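Local structure of endo-1,4-beta-xylanase (Bacteroides thetaiotaomicron VPI-5482, 3KST) at residues A81-Y86 / D130-I135; G199-I204 / D223-P228; N34-Y39 / D56-W61. The protein probably hydrolyses O-glycosidic bonds in xylan or related plant polysaccharides, as a calcium-binding member of glycosyl hydrolase family 43. All coordinates share one frame; numbering follows the deposited sequence. Where two conformers were deposited one is given.

Contact 1: A81-Y86 / D130-I135. With CA (calcium ion), chain C.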
loop_
_atom_site.group_PDB
_atom_site.type_symbol
_atom_site.label_atom_id
_atom_site.label_comp_id
_atom_site.label_asym_id
_atom_site.label_seq_id
_atom_site.Cartn_x
_atom_site.Cartn_y
_atom_site.Cartn_z
ATOM N N ALA A 81 2.076 6.751 1.768
ATOM C CA ALA A 81 1.311 5.506 1.603
ATOM C C ALA A 81 -0.115 5.650 1.039
ATOM O O ALA A 81 -1.086 5.152 1.627
ATOM C CB ALA A 81 1.317 4.747 2.968
ATOM N N PRO A 82 -0.240 6.284 -0.144
ATOM C CA PRO A 82 -1.542 6.422 -0.770
ATOM C C PRO A 82 -2.047 5.106 -1.385
ATOM O O PRO A 82 -1.237 4.266 -1.771
ATOM C CB PRO A 82 -1.266 7.441 -1.872
ATOM C CG PRO A 82 0.138 7.122 -2.304
ATOM C CD PRO A 82 0.845 6.747 -1.045
ATOM N N GLU A 83 -3.355 4.895 -1.356
ATOM C CA GLU A 83 -4.016 3.811 -2.113
ATOM C C GLU A 83 -5.228 4.462 -2.759
ATOM O O GLU A 83 -5.855 5.325 -2.145
ATOM C CB GLU A 83 -4.410 2.615 -1.250
ATOM C CG GLU A 83 -3.202 1.977 -0.498
ATOM C CD GLU A 83 -3.398 0.558 0.050
ATOM O OE1 GLU A 83 -4.497 -0.078 -0.049
ATOM O OE2 GLU A 83 -2.382 0.020 0.580
ATOM N N VAL A 84 -5.516 4.089 -4.003
ATOM C CA VAL A 84 -6.642 4.634 -4.776
ATOM C C VAL A 84 -7.534 3.484 -5.254
ATOM O O VAL A 84 -7.023 2.474 -5.766
ATOM C CB VAL A 84 -6.167 5.440 -5.984
ATOM C CG1 VAL A 84 -7.340 5.840 -6.894
ATOM C CG2 VAL A 84 -5.400 6.720 -5.538
ATOM N N TYR A 85 -8.850 3.676 -5.150
ATOM C CA TYR A 85 -9.834 2.683 -5.506
ATOM C C TYR A 85 -11.029 3.330 -6.196
ATOM O O TYR A 85 -11.524 4.371 -5.749
ATOM C CB TYR A 85 -10.388 1.954 -4.266
ATOM C CG TYR A 85 -9.418 1.703 -3.163
ATOM C CD1 TYR A 85 -8.509 0.639 -3.217
ATOM C CD2 TYR A 85 -9.387 2.548 -2.050
ATOM C CE1 TYR A 85 -7.627 0.413 -2.173
ATOM C CE2 TYR A 85 -8.521 2.344 -1.040
ATOM C CZ TYR A 85 -7.620 1.285 -1.099
ATOM O OH TYR A 85 -6.759 1.099 -0.071
ATOM N N TYR A 86 -11.519 2.676 -7.250
ATOM C CA TYR A 86 -12.739 3.097 -7.911
ATOM C C TYR A 86 -13.800 2.333 -7.135
ATOM O O TYR A 86 -13.785 1.101 -7.142
ATOM C CB TYR A 86 -12.785 2.724 -9.387
ATOM C CG TYR A 86 -14.128 3.097 -9.984
ATOM C CD1 TYR A 86 -14.474 4.427 -10.202
ATOM C CD2 TYR A 86 -15.062 2.107 -10.296
ATOM C CE1 TYR A 86 -15.772 4.774 -10.726
ATOM C CE2 TYR A 86 -16.333 2.430 -10.826
ATOM C CZ TYR A 86 -16.671 3.748 -11.050
ATOM O OH TYR A 86 -17.928 4.004 -11.554
ATOM N N ASP A 130 -0.768 4.399 6.985
ATOM C CA ASP A 130 -0.815 3.191 6.147
ATOM C C ASP A 130 -2.217 2.573 5.898
ATOM O O ASP A 130 -2.407 1.361 5.906
ATOM C CB ASP A 130 0.201 2.128 6.639
ATOM C CG ASP A 130 1.627 2.597 6.586
ATOM O OD1 ASP A 130 1.863 3.778 6.316
ATOM O OD2 ASP A 130 2.524 1.748 6.770
ATOM N N THR A 131 -3.165 3.454 5.636
ATOM C CA THR A 131 -4.520 3.064 5.277
ATOM C C THR A 131 -4.566 2.047 4.116
ATOM O O THR A 131 -3.841 2.186 3.125
ATOM C CB THR A 131 -5.336 4.256 4.767
ATOM O OG1 THR A 131 -4.611 4.917 3.718
ATOM C CG2 THR A 131 -5.661 5.223 5.864
ATOM N N SER A 132 -5.416 1.043 4.252
ATOM C CA SER A 132 -5.722 0.131 3.153
ATOM C C SER A 132 -7.173 -0.291 3.346
ATOM O O SER A 132 -7.510 -0.781 4.427
ATOM C CB SER A 132 -4.824 -1.095 3.117
ATOM O OG SER A 132 -5.053 -1.794 1.903
ATOM N N LEU A 133 -7.997 -0.036 2.320
ATOM C CA LEU A 133 -9.427 -0.358 2.317
ATOM C C LEU A 133 -9.706 -1.740 1.723
ATOM O O LEU A 133 -9.096 -2.173 0.737
ATOM C CB LEU A 133 -10.220 0.681 1.505
ATOM C CG LEU A 133 -11.752 0.564 1.386
ATOM C CD1 LEU A 133 -12.469 0.820 2.737
ATOM C CD2 LEU A 133 -12.219 1.540 0.341
ATOM N N PHE A 134 -10.699 -2.397 2.314
ATOM C CA PHE A 134 -11.229 -3.664 1.829
ATOM C C PHE A 134 -12.754 -3.659 1.952
ATOM O O PHE A 134 -13.280 -3.424 3.032
ATOM C CB PHE A 134 -10.691 -4.813 2.637
ATOM C CG PHE A 134 -11.329 -6.135 2.277
ATOM C CD1 PHE A 134 -11.134 -6.684 1.018
ATOM C CD2 PHE A 134 -12.162 -6.795 3.195
ATOM C CE1 PHE A 134 -11.744 -7.906 0.662
ATOM C CE2 PHE A 134 -12.775 -8.006 2.867
ATOM C CZ PHE A 134 -12.566 -8.565 1.601
ATOM N N ILE A 135 -13.454 -3.932 0.853
ATOM C CA ILE A 135 -14.927 -3.992 0.844
ATOM C C ILE A 135 -15.276 -5.457 0.600
ATOM O O ILE A 135 -14.998 -5.986 -0.463
ATOM C CB ILE A 135 -15.572 -3.068 -0.224
ATOM C CG1 ILE A 135 -15.221 -1.607 0.078
ATOM C CG2 ILE A 135 -17.121 -3.196 -0.198
ATOM C CD1 ILE A 135 -15.644 -0.604 -1.036
HETATM CA CA CA C . -0.260 0.684 1.275
HETATM O O HOH W 1 -1.929 5.828 4.083
HETATM O O HOH W 2 -1.269 2.638 2.444
HETATM O O HOH W 3 0.439 2.761 -0.035
HETATM O O HOH W 4 -0.945 -0.054 3.630
HETATM O O HOH W 5 0.769 -0.257 -0.763
HETATM O O HOH W 6 0.321 -1.828 1.584
#
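At the calcium site in the middle of the five-bladed β-propeller expected of family 43, Glu83 meets Ser132 where the inner strands of two neighbouring blades run side by side, 15° from parallel. The two carboxylate oxygens of Glu83 divide the work. OE2 binds the calcium ion at 2.3 Å; His251 and five waters complete the shell. OE1 is gripped twice from the same face of its plane: Ser132 OG donates on the syn side at 2.7 Å, and Tyr85 OH on the anti side at 2.5 Å. Together they should fix the rotation of the carboxylate and hold OE2 on the metal. Ser132 OG reaches this spot because it stands trans to the backbone N (chi1 -170°). Tyr85 OH is also an acceptor, taking an almost straight bond from Leu133 N (2.9 Å, 175° at the hydrogen), while its ring carbon CE2 rests on Leu133 CB at 3.5 Å. Closer to the start of both segments, a metal-bound water donates to both Ala81 O and Thr131 O, and so ties the blades to the ion. Asp130, probably the residue that orients the proton donor and modulates its acidity, lies beside Glu190, the likely donor, and His251; its OD2 accepts from Gly191 N, and its OD1 lies 3.5 Å from Ala81 CB.

Contact 2: G199-I204 / D223-P228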
loop_
_atom_site.group_PDB
_atom_site.type_symbol
_atom_site.label_atom_id
_atom_site.label_comp_id
_atom_site.label_asym_id
_atom_site.label_seq_id
_atom_site.Cartn_x
_atom_site.Cartn_y
_atom_site.Cartn_z
ATOM N N GLY A 199 -13.004 -17.988 0.722
ATOM C CA GLY A 199 -13.425 -17.836 2.108
ATOM C C GLY A 199 -12.388 -17.495 3.164
ATOM O O GLY A 199 -12.739 -17.404 4.330
ATOM N N VAL A 200 -11.144 -17.256 2.754
ATOM C CA VAL A 200 -10.049 -16.947 3.669
ATOM C C VAL A 200 -9.590 -15.529 3.383
ATOM O O VAL A 200 -9.496 -15.137 2.203
ATOM C CB VAL A 200 -8.901 -17.966 3.510
ATOM C CG1 VAL A 200 -7.807 -17.676 4.519
ATOM C CG2 VAL A 200 -9.448 -19.397 3.724
ATOM N N TYR A 201 -9.374 -14.762 4.453
ATOM C CA TYR A 201 -8.906 -13.364 4.374
ATOM C C TYR A 201 -7.411 -13.372 4.641
ATOM O O TYR A 201 -6.979 -13.907 5.674
ATOM C CB TYR A 201 -9.611 -12.496 5.412
ATOM C CG TYR A 201 -11.110 -12.454 5.195
ATOM C CD1 TYR A 201 -11.945 -13.416 5.778
ATOM C CD2 TYR A 201 -11.698 -11.470 4.402
ATOM C CE1 TYR A 201 -13.340 -13.395 5.574
ATOM C CE2 TYR A 201 -13.085 -11.438 4.196
ATOM C CZ TYR A 201 -13.898 -12.408 4.804
ATOM O OH TYR A 201 -15.267 -12.413 4.642
ATOM N N TYR A 202 -6.641 -12.821 3.691
ATOM C CA TYR A 202 -5.185 -12.746 3.723
ATOM C C TYR A 202 -4.759 -11.322 3.974
ATOM O O TYR A 202 -5.121 -10.427 3.175
ATOM C CB TYR A 202 -4.596 -13.178 2.369
ATOM C CG TYR A 202 -4.861 -14.614 2.037
ATOM C CD1 TYR A 202 -6.087 -15.008 1.499
ATOM C CD2 TYR A 202 -3.879 -15.602 2.260
ATOM C CE1 TYR A 202 -6.326 -16.332 1.201
ATOM C CE2 TYR A 202 -4.113 -16.917 1.988
ATOM C CZ TYR A 202 -5.343 -17.284 1.441
ATOM O OH TYR A 202 -5.613 -18.583 1.160
ATOM N N LEU A 203 -4.050 -11.114 5.088
ATOM C CA LEU A 203 -3.525 -9.807 5.469
ATOM C C LEU A 203 -2.029 -9.851 5.189
ATOM O O LEU A 203 -1.280 -10.565 5.880
ATOM C CB LEU A 203 -3.834 -9.496 6.936
ATOM C CG LEU A 203 -3.529 -8.107 7.510
ATOM C CD1 LEU A 203 -4.207 -7.967 8.894
ATOM C CD2 LEU A 203 -2.060 -7.764 7.613
ATOM N N ILE A 204 -1.607 -9.098 4.163
ATOM C CA ILE A 204 -0.226 -9.039 3.696
ATOM C C ILE A 204 0.391 -7.713 4.229
ATOM O O ILE A 204 -0.158 -6.597 4.020
ATOM C CB ILE A 204 -0.197 -9.169 2.138
ATOM C CG1 ILE A 204 -1.075 -10.352 1.662
ATOM C CG2 ILE A 204 1.229 -9.321 1.685
ATOM C CD1 ILE A 204 -1.658 -10.187 0.276
ATOM N N ASP A 223 -10.498 -16.411 9.069
ATOM C CA ASP A 223 -11.808 -16.743 8.516
ATOM C C ASP A 223 -12.729 -15.507 8.574
ATOM O O ASP A 223 -13.845 -15.557 8.035
ATOM C CB ASP A 223 -12.470 -17.894 9.290
ATOM C CG ASP A 223 -11.731 -19.207 9.167
ATOM O OD1 ASP A 223 -10.946 -19.402 8.229
ATOM O OD2 ASP A 223 -11.951 -20.066 10.046
ATOM N N THR A 224 -12.300 -14.414 9.231
ATOM C CA THR A 224 -13.076 -13.169 9.261
ATOM C C THR A 224 -12.185 -11.983 8.847
ATOM O O THR A 224 -10.970 -12.065 8.988
ATOM C CB THR A 224 -13.747 -12.933 10.678
ATOM O OG1 THR A 224 -13.070 -11.907 11.416
ATOM C CG2 THR A 224 -13.831 -14.244 11.503
ATOM N N PRO A 225 -12.782 -10.875 8.357
ATOM C CA PRO A 225 -11.979 -9.698 7.991
ATOM C C PRO A 225 -11.276 -9.021 9.187
ATOM O O PRO A 225 -10.301 -8.299 8.976
ATOM C CB PRO A 225 -13.003 -8.736 7.342
ATOM C CG PRO A 225 -14.308 -9.454 7.321
ATOM C CD PRO A 225 -14.219 -10.545 8.351
HETATM N N MSE A 226 -11.744 -9.266 10.414
HETATM C CA MSE A 226 -11.138 -8.654 11.595
HETATM C C MSE A 226 -10.547 -9.700 12.549
HETATM O O MSE A 226 -10.559 -9.512 13.755
HETATM C CB MSE A 226 -12.128 -7.724 12.272
HETATM C CG MSE A 226 -12.675 -6.661 11.351
HETATM SE SE MSE A 226 -13.532 -5.246 12.288
HETATM C CE MSE A 226 -14.932 -6.314 13.070
ATOM N N GLY A 227 -10.004 -10.782 11.990
ATOM C CA GLY A 227 -9.318 -11.779 12.775
ATOM C C GLY A 227 -10.199 -12.810 13.450
ATOM O O GLY A 227 -11.372 -12.938 13.059
ATOM N N PRO A 228 -9.617 -13.595 14.390
ATOM C CA PRO A 228 -8.185 -13.569 14.778
ATOM C C PRO A 228 -7.241 -14.095 13.674
ATOM O O PRO A 228 -7.672 -14.821 12.784
ATOM C CB PRO A 228 -8.136 -14.446 16.031
ATOM C CG PRO A 228 -9.298 -15.371 15.853
ATOM C CD PRO A 228 -10.372 -14.497 15.276
HETATM O O HOH W 7 -12.118 -20.007 5.791
#
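The ring of Tyr201 lies with one face on the chain around Pro225: the proline N sits 3.6 Å above the ring plane, over its centre, and Pro225 CG makes a CH-π contact 4.2 Å from the centroid, 25° off the normal. At the ring edge, close to its plane, Asp223 O approaches CE1 to 3.3 Å, and the carbonyl carbon of Thr224 comes in obliquely near CD1. The side chains of Tyr201 and Pro225 run alongside each other in the same direction; with Tyr201 CG trans to the carbonyl carbon (chi1 -62°), the ring is laid against the 223-225 backbone. The phenol end is anchored beyond the loop, where OH bonds to Asp136 OD2 and weakly to Lys196 NZ; Asp136 also touches Pro225. Within this four-stranded propeller blade, strand 200-207 pairs with its antiparallel neighbour 216-222, and the loop at 223-228 folds back over Tyr201 before the short outermost strand 230-231. The loop holds itself in shape by a type I turn from Thr224 to Gly227, whose own backbone bond is weak. Thr224 OG1 does more, accepting from the N of Met226 (selenomethionine here) in an ST turn at 3.1 Å and donating to Gly227 O at 2.6 Å, in the carbonyl plane on a lone pair. Its chi1 of 106° lies away from the usual staggered values, consistent with a hydroxyl drawn to both partners. Pro225 O, in turn, bonds to Tyr144 OH. At the solvent-exposed end a water donates to Gly199 O and to Asp223 OD1, the latter at 2.8 Å, and bridges the strand start to the loop.

Contact 3: N34-Y39 / D56-W61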
loop_
_atom_site.group_PDB
_atom_site.type_symbol
_atom_site.label_atom_id
_atom_site.label_comp_id
_atom_site.label_asym_id
_atom_site.label_seq_id
_atom_site.Cartn_x
_atom_site.Cartn_y
_atom_site.Cartn_z
ATOM N N ASN A 34 -8.396 -0.764 -18.519
ATOM C CA ASN A 34 -7.247 -1.267 -19.285
ATOM C C ASN A 34 -5.961 -0.436 -19.113
ATOM O O ASN A 34 -5.164 -0.312 -20.038
ATOM C CB ASN A 34 -7.636 -1.338 -20.772
ATOM N N LYS A 35 -5.750 0.126 -17.920
ATOM C CA LYS A 35 -4.598 1.020 -17.693
ATOM C C LYS A 35 -4.146 0.906 -16.244
ATOM O O LYS A 35 -4.995 0.918 -15.350
ATOM C CB LYS A 35 -5.036 2.469 -18.015
ATOM C CG LYS A 35 -3.951 3.454 -18.454
ATOM C CD LYS A 35 -3.343 3.062 -19.803
ATOM C CE LYS A 35 -3.047 4.271 -20.737
ATOM N NZ LYS A 35 -1.962 5.138 -20.284
ATOM N N TYR A 36 -2.837 0.777 -16.026
ATOM C CA TYR A 36 -2.254 0.711 -14.669
ATOM C C TYR A 36 -1.997 2.104 -14.153
ATOM O O TYR A 36 -1.506 2.933 -14.897
ATOM C CB TYR A 36 -0.953 -0.082 -14.668
ATOM C CG TYR A 36 -1.159 -1.492 -15.170
ATOM C CD1 TYR A 36 -1.754 -2.469 -14.365
ATOM C CD2 TYR A 36 -0.760 -1.864 -16.460
ATOM C CE1 TYR A 36 -1.936 -3.773 -14.817
ATOM C CE2 TYR A 36 -0.963 -3.184 -16.930
ATOM C CZ TYR A 36 -1.556 -4.120 -16.107
ATOM O OH TYR A 36 -1.727 -5.406 -16.553
ATOM N N TYR A 37 -2.322 2.354 -12.884
ATOM C CA TYR A 37 -2.113 3.656 -12.240
ATOM C C TYR A 37 -1.375 3.439 -10.936
ATOM O O TYR A 37 -1.869 2.698 -10.079
ATOM C CB TYR A 37 -3.435 4.372 -11.971
ATOM C CG TYR A 37 -4.226 4.672 -13.213
ATOM C CD1 TYR A 37 -4.009 5.851 -13.923
ATOM C CD2 TYR A 37 -5.176 3.783 -13.688
ATOM C CE1 TYR A 37 -4.732 6.156 -15.084
ATOM C CE2 TYR A 37 -5.913 4.070 -14.849
ATOM C CZ TYR A 37 -5.686 5.248 -15.542
ATOM O OH TYR A 37 -6.410 5.538 -16.686
ATOM N N ALA A 38 -0.198 4.051 -10.798
ATOM C CA ALA A 38 0.644 3.901 -9.609
ATOM C C ALA A 38 0.649 5.165 -8.800
ATOM O O ALA A 38 0.740 6.245 -9.358
ATOM C CB ALA A 38 2.081 3.568 -9.981
ATOM N N TYR A 39 0.548 4.999 -7.481
ATOM C CA TYR A 39 0.616 6.102 -6.507
ATOM C C TYR A 39 1.504 5.647 -5.374
ATOM O O TYR A 39 1.376 4.501 -4.933
ATOM C CB TYR A 39 -0.757 6.409 -5.935
ATOM C CG TYR A 39 -1.838 6.511 -6.984
ATOM C CD1 TYR A 39 -2.487 5.356 -7.441
ATOM C CD2 TYR A 39 -2.191 7.744 -7.540
ATOM C CE1 TYR A 39 -3.461 5.419 -8.434
ATOM C CE2 TYR A 39 -3.167 7.824 -8.517
ATOM C CZ TYR A 39 -3.813 6.648 -8.954
ATOM O OH TYR A 39 -4.798 6.707 -9.909
ATOM N N ASP A 56 0.868 1.037 -19.676
ATOM C CA ASP A 56 0.194 0.026 -20.482
ATOM C C ASP A 56 0.770 -1.385 -20.266
ATOM O O ASP A 56 0.059 -2.393 -20.445
ATOM C CB ASP A 56 0.354 0.378 -21.975
ATOM C CG ASP A 56 -0.361 1.648 -22.363
ATOM O OD1 ASP A 56 -1.515 1.822 -21.942
ATOM O OD2 ASP A 56 0.192 2.455 -23.136
ATOM N N ASP A 57 2.039 -1.445 -19.853
ATOM C CA ASP A 57 2.815 -2.699 -19.786
ATOM C C ASP A 57 3.571 -3.008 -18.484
ATOM O O ASP A 57 4.268 -4.025 -18.425
ATOM C CB ASP A 57 3.802 -2.669 -20.971
ATOM C CG ASP A 57 4.829 -1.504 -20.891
ATOM O OD1 ASP A 57 4.934 -0.798 -19.844
ATOM O OD2 ASP A 57 5.520 -1.267 -21.896
ATOM N N LEU A 58 3.480 -2.118 -17.487
ATOM C CA LEU A 58 4.172 -2.216 -16.178
ATOM C C LEU A 58 5.678 -1.891 -16.194
ATOM O O LEU A 58 6.264 -1.717 -15.130
ATOM C CB LEU A 58 3.957 -3.579 -15.471
ATOM C CG LEU A 58 2.518 -3.920 -15.129
ATOM C CD1 LEU A 58 2.446 -5.385 -14.655
ATOM C CD2 LEU A 58 2.019 -2.953 -14.059
ATOM N N LYS A 59 6.298 -1.810 -17.374
ATOM C CA LYS A 59 7.724 -1.512 -17.520
ATOM C C LYS A 59 7.897 -0.026 -17.741
ATOM O O LYS A 59 8.711 0.602 -17.061
ATOM C CB LYS A 59 8.355 -2.307 -18.683
ATOM C CG LYS A 59 9.822 -1.946 -19.004
ATOM C CD LYS A 59 10.839 -2.156 -17.869
ATOM C CE LYS A 59 12.248 -1.913 -18.389
ATOM N NZ LYS A 59 13.405 -2.138 -17.457
ATOM N N ASN A 60 7.149 0.520 -18.703
ATOM C CA ASN A 60 7.241 1.929 -19.067
ATOM C C ASN A 60 6.080 2.705 -18.477
ATOM O O ASN A 60 4.902 2.368 -18.717
ATOM C CB ASN A 60 7.250 2.081 -20.572
ATOM C CG ASN A 60 8.334 1.243 -21.216
ATOM O OD1 ASN A 60 9.531 1.546 -21.104
ATOM N ND2 ASN A 60 7.926 0.175 -21.872
ATOM N N TRP A 61 6.419 3.708 -17.668
ATOM C CA TRP A 61 5.440 4.542 -16.955
ATOM C C TRP A 61 5.511 5.980 -17.444
ATOM O O TRP A 61 6.578 6.446 -17.837
ATOM C CB TRP A 61 5.694 4.498 -15.432
ATOM C CG TRP A 61 5.463 3.116 -14.890
ATOM C CD1 TRP A 61 6.312 2.073 -14.975
ATOM C CD2 TRP A 61 4.288 2.623 -14.242
ATOM N NE1 TRP A 61 5.760 0.943 -14.422
ATOM C CE2 TRP A 61 4.508 1.256 -13.961
ATOM C CE3 TRP A 61 3.057 3.194 -13.893
ATOM C CZ2 TRP A 61 3.520 0.439 -13.345
ATOM C CZ3 TRP A 61 2.082 2.389 -13.262
ATOM C CH2 TRP A 61 2.331 1.034 -12.996
#
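Segment 34-39 lies close to segment 56-61 at one end, with the CA atoms of Lys35 and Asp56 5.6 Å apart, and farther from it at Ala38 and Trp61. Both belong to one propeller blade, the antiparallel meander of strands 27-32, 35-41, 49-55 and 60-69; the turn between the last two, with Trp61 behind it, packs on strand 35-41. The main foothold is the Tyr36 ring, which CG, set beside the backbone N (chi1 -59°), turns toward the loop. Leu58 CD2 stands over the centre of one face in a CH-π contact, 3.7 Å from the centroid, the two side chains crossing at about a right angle; Asp56 O lies in the ring plane, at the edge beside CE2. The ring's hydroxyl bonds to Lys258 N. A glycine in place of Tyr36 would probably leave Leu58 CD2 without the face it packs on, and the Lys258 N-H without its phenol partner. Trp61 reaches the same strand with the far end of its indole: CH2 meets Tyr36 CB at 3.9 Å, and CZ3 meets Ala38 CB at 3.5 Å. Where Asp56 is exposed to solvent, the bent Lys35 chain passes across it, CD coming within 3.1 Å of OD1, while the salt bridge from NZ is long. The loop is braced from within. Asp57 OD1 accepts from Lys59 N, an Asx turn, and from Asn60 N at 2.8 Å, both on the same face of the carboxylate plane, while OD2 takes the Asn60 side-chain amide. The indole is tethered as well: Trp61 NE1 donates at 2.8 Å to Leu58 O, coming from above that carbonyl's plane.

In the fold
From the N terminus, contact 3 comes first, closing the loop between residues 39 and 56 within one blade. Contact 1 then spans the longer interval from 86 to 130 and joins the inner strands of two successive blades. Contact 2 follows, closing the interval from 204 to 223 inside a later blade. The three are in series; none nests or crosses. Contact 1 touches both others: Val84 CB packs on Tyr39 CE1 at 3.6 Å toward contact 3, and Phe134 CE2 on Tyr201 CE2 at 3.7 Å toward contact 2. Contacts 2 and 3 do not touch, their nearest atoms being about 14 Å apart; in the packing, contact 1 lies between them.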